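Tryptophanyl-tRNA synthetase (Cryptosporidium parvum Iowa II, PDB 3HV0) probably catalyses the ATP-dependent attachment of L-tryptophan to tRNA(Trp), releasing AMP and diphosphate, as a class I aminoacyl-tRNA synthetase. Local coordinates at residues A[142-147]-A[367-372]. Residues are numbered along the deposited sequence; the frame is centred on the assembly and turned at random.
Sequences IIACGF and EAINDD
Ile143 and Ala144 receive the end of a single side chain, Ile369, where the class I Rossmann-type catalytic fold meets the C-terminal helices of the chain. Helix 128-143 lies in the crossover between the parallel strands 110-114 and 152-156. Segment 367-372 links helix 344-367 to helix 371-378, so the example illustrates how a single aliphatic side chain can make the whole contact between a connector and the turn that follows a crossover helix. The tight part centres on Ile369 CD1, 3.5 Å from Ile143 CG2; Ile143 CD1 and Ile369 CG2 approach only to 4.2 Å. The two branched chains thus pass each other slantwise. In Ile369 the CB-CG1 bond is turned so that CD1 lies anti to CA (chi2 -163°), which carries the methyl outward and lets it span backbones whose nearest CA atoms, those of Ala144 and Ile369, remain 7.4 Å apart. Ala144 CB closes one flank, 4.0 Å from Ile369 CD1. Ile154 of strand 152-156, together with Val373 and Phe377 of helix 371-378, packs on Ile143 and carries the apolar layer onward.

The loose side is open to solvent and largely polar. Ala368 and Asn370, the neighbours of Ile369 in sequence, are exposed, as are Asp371 and Asp372; Asn370 serves as N-cap of helix 371-378, its OD1 accepting a hydrogen bond from Val373 N. On the other segment, Ile143 to Gly146 form a type I turn, fastened by Gly146 N to Ile143 O at 3.0 Å, and Gly146, with positive phi, is the first to leave helical angles. At the second residue of that turn, Ile369 CD1 lies 3.4 Å from Ala144 N.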
loop_
_atom_site.group_PDB
_atom_site.type_symbol
_atom_site.label_atom_id
_atom_site.label_comp_id
_atom_site.label_asym_id
_atom_site.label_seq_id
_atom_site.Cartn_x
_atom_site.Cartn_y
_atom_site.Cartn_z
ATOM N N ILE A 142 1.451 17.282 18.719
ATOM C CA ILE A 142 2.574 16.382 18.960
ATOM C C ILE A 142 3.851 17.197 19.148
ATOM O O ILE A 142 4.575 16.986 20.125
ATOM C CB ILE A 142 2.713 15.312 17.869
ATOM C CG1 ILE A 142 1.578 14.298 18.018
ATOM C CG2 ILE A 142 4.071 14.594 17.963
ATOM C CD1 ILE A 142 1.410 13.353 16.864
ATOM N N ILE A 143 4.092 18.154 18.256
ATOM C CA ILE A 143 5.286 19.018 18.344
ATOM C C ILE A 143 5.262 19.876 19.614
ATOM O O ILE A 143 6.313 20.194 20.189
ATOM C CB ILE A 143 5.425 19.918 17.099
ATOM C CG1 ILE A 143 5.711 19.064 15.860
ATOM C CG2 ILE A 143 6.535 20.951 17.275
ATOM C CD1 ILE A 143 5.340 19.732 14.568
ATOM N N ALA A 144 4.057 20.225 20.060
ATOM C CA ALA A 144 3.885 21.007 21.293
ATOM C C ALA A 144 4.386 20.306 22.566
ATOM O O ALA A 144 4.446 20.929 23.604
ATOM C CB ALA A 144 2.412 21.431 21.460
ATOM N N CYS A 145 4.728 19.020 22.491
ATOM C CA CYS A 145 5.320 18.300 23.627
ATOM C C CYS A 145 6.821 18.577 23.813
ATOM O O CYS A 145 7.446 18.086 24.761
ATOM C CB CYS A 145 5.105 16.791 23.464
ATOM S SG CYS A 145 3.333 16.198 23.367
ATOM N N GLY A 146 7.413 19.333 22.893
ATOM C CA GLY A 146 8.803 19.767 23.022
ATOM C C GLY A 146 9.854 18.830 22.461
ATOM O O GLY A 146 10.986 18.810 22.944
ATOM N N PHE A 147 9.501 18.067 21.428
ATOM C CA PHE A 147 10.465 17.210 20.748
ATOM C C PHE A 147 11.491 18.063 20.016
ATOM O O PHE A 147 11.185 19.175 19.592
ATOM C CB PHE A 147 9.787 16.302 19.738
ATOM C CG PHE A 147 8.869 15.291 20.350
ATOM C CD1 PHE A 147 7.490 15.395 20.188
ATOM C CD2 PHE A 147 9.372 14.224 21.067
ATOM C CE1 PHE A 147 6.630 14.454 20.752
ATOM C CE2 PHE A 147 8.523 13.283 21.635
ATOM C CZ PHE A 147 7.136 13.403 21.467
ATOM N N GLU A 367 0.722 27.346 20.038
ATOM C CA GLU A 367 0.645 28.618 19.304
ATOM C C GLU A 367 1.944 28.934 18.568
ATOM O O GLU A 367 1.927 29.706 17.621
ATOM C CB GLU A 367 0.313 29.816 20.198
ATOM C CG GLU A 367 -0.856 29.661 21.137
ATOM C CD GLU A 367 -1.199 30.944 21.881
ATOM O OE1 GLU A 367 -1.621 31.920 21.236
ATOM O OE2 GLU A 367 -1.054 30.982 23.121
ATOM N N ALA A 368 3.058 28.350 19.014
ATOM C CA ALA A 368 4.368 28.573 18.394
ATOM C C ALA A 368 4.644 27.628 17.237
ATOM O O ALA A 368 5.775 27.531 16.782
ATOM C CB ALA A 368 5.468 28.434 19.430
ATOM N N ILE A 369 3.623 26.937 16.754
ATOM C CA ILE A 369 3.804 25.942 15.718
ATOM C C ILE A 369 3.125 26.395 14.430
ATOM O O ILE A 369 1.904 26.423 14.341
ATOM C CB ILE A 369 3.245 24.576 16.172
ATOM C CG1 ILE A 369 3.786 24.249 17.563
ATOM C CG2 ILE A 369 3.580 23.482 15.162
ATOM C CD1 ILE A 369 3.662 22.819 17.943
ATOM N N ASN A 370 3.941 26.732 13.436
ATOM C CA ASN A 370 3.482 27.141 12.105
ATOM C C ASN A 370 3.953 26.122 11.055
ATOM O O ASN A 370 4.664 25.177 11.392
ATOM C CB ASN A 370 3.996 28.553 11.787
ATOM C CG ASN A 370 5.499 28.679 11.960
ATOM O OD1 ASN A 370 6.242 27.744 11.685
ATOM N ND2 ASN A 370 5.949 29.830 12.434
ATOM N N ASP A 371 3.563 26.315 9.795
ATOM C CA ASP A 371 3.963 25.409 8.707
ATOM C C ASP A 371 5.473 25.306 8.531
ATOM O O ASP A 371 5.972 24.301 8.061
ATOM C CB ASP A 371 3.340 25.833 7.377
ATOM C CG ASP A 371 1.856 25.596 7.332
ATOM O OD1 ASP A 371 1.379 24.746 8.105
ATOM O OD2 ASP A 371 1.165 26.257 6.522
ATOM N N ASP A 372 6.201 26.338 8.924
ATOM C CA ASP A 372 7.645 26.299 8.832
ATOM C C ASP A 372 8.251 25.369 9.868
ATOM O O ASP A 372 9.276 24.732 9.610
ATOM C CB ASP A 372 8.245 27.683 9.005
ATOM C CG ASP A 372 9.640 27.760 8.466
ATOM O OD1 ASP A 372 9.820 27.359 7.287
ATOM O OD2 ASP A 372 10.546 28.217 9.208
#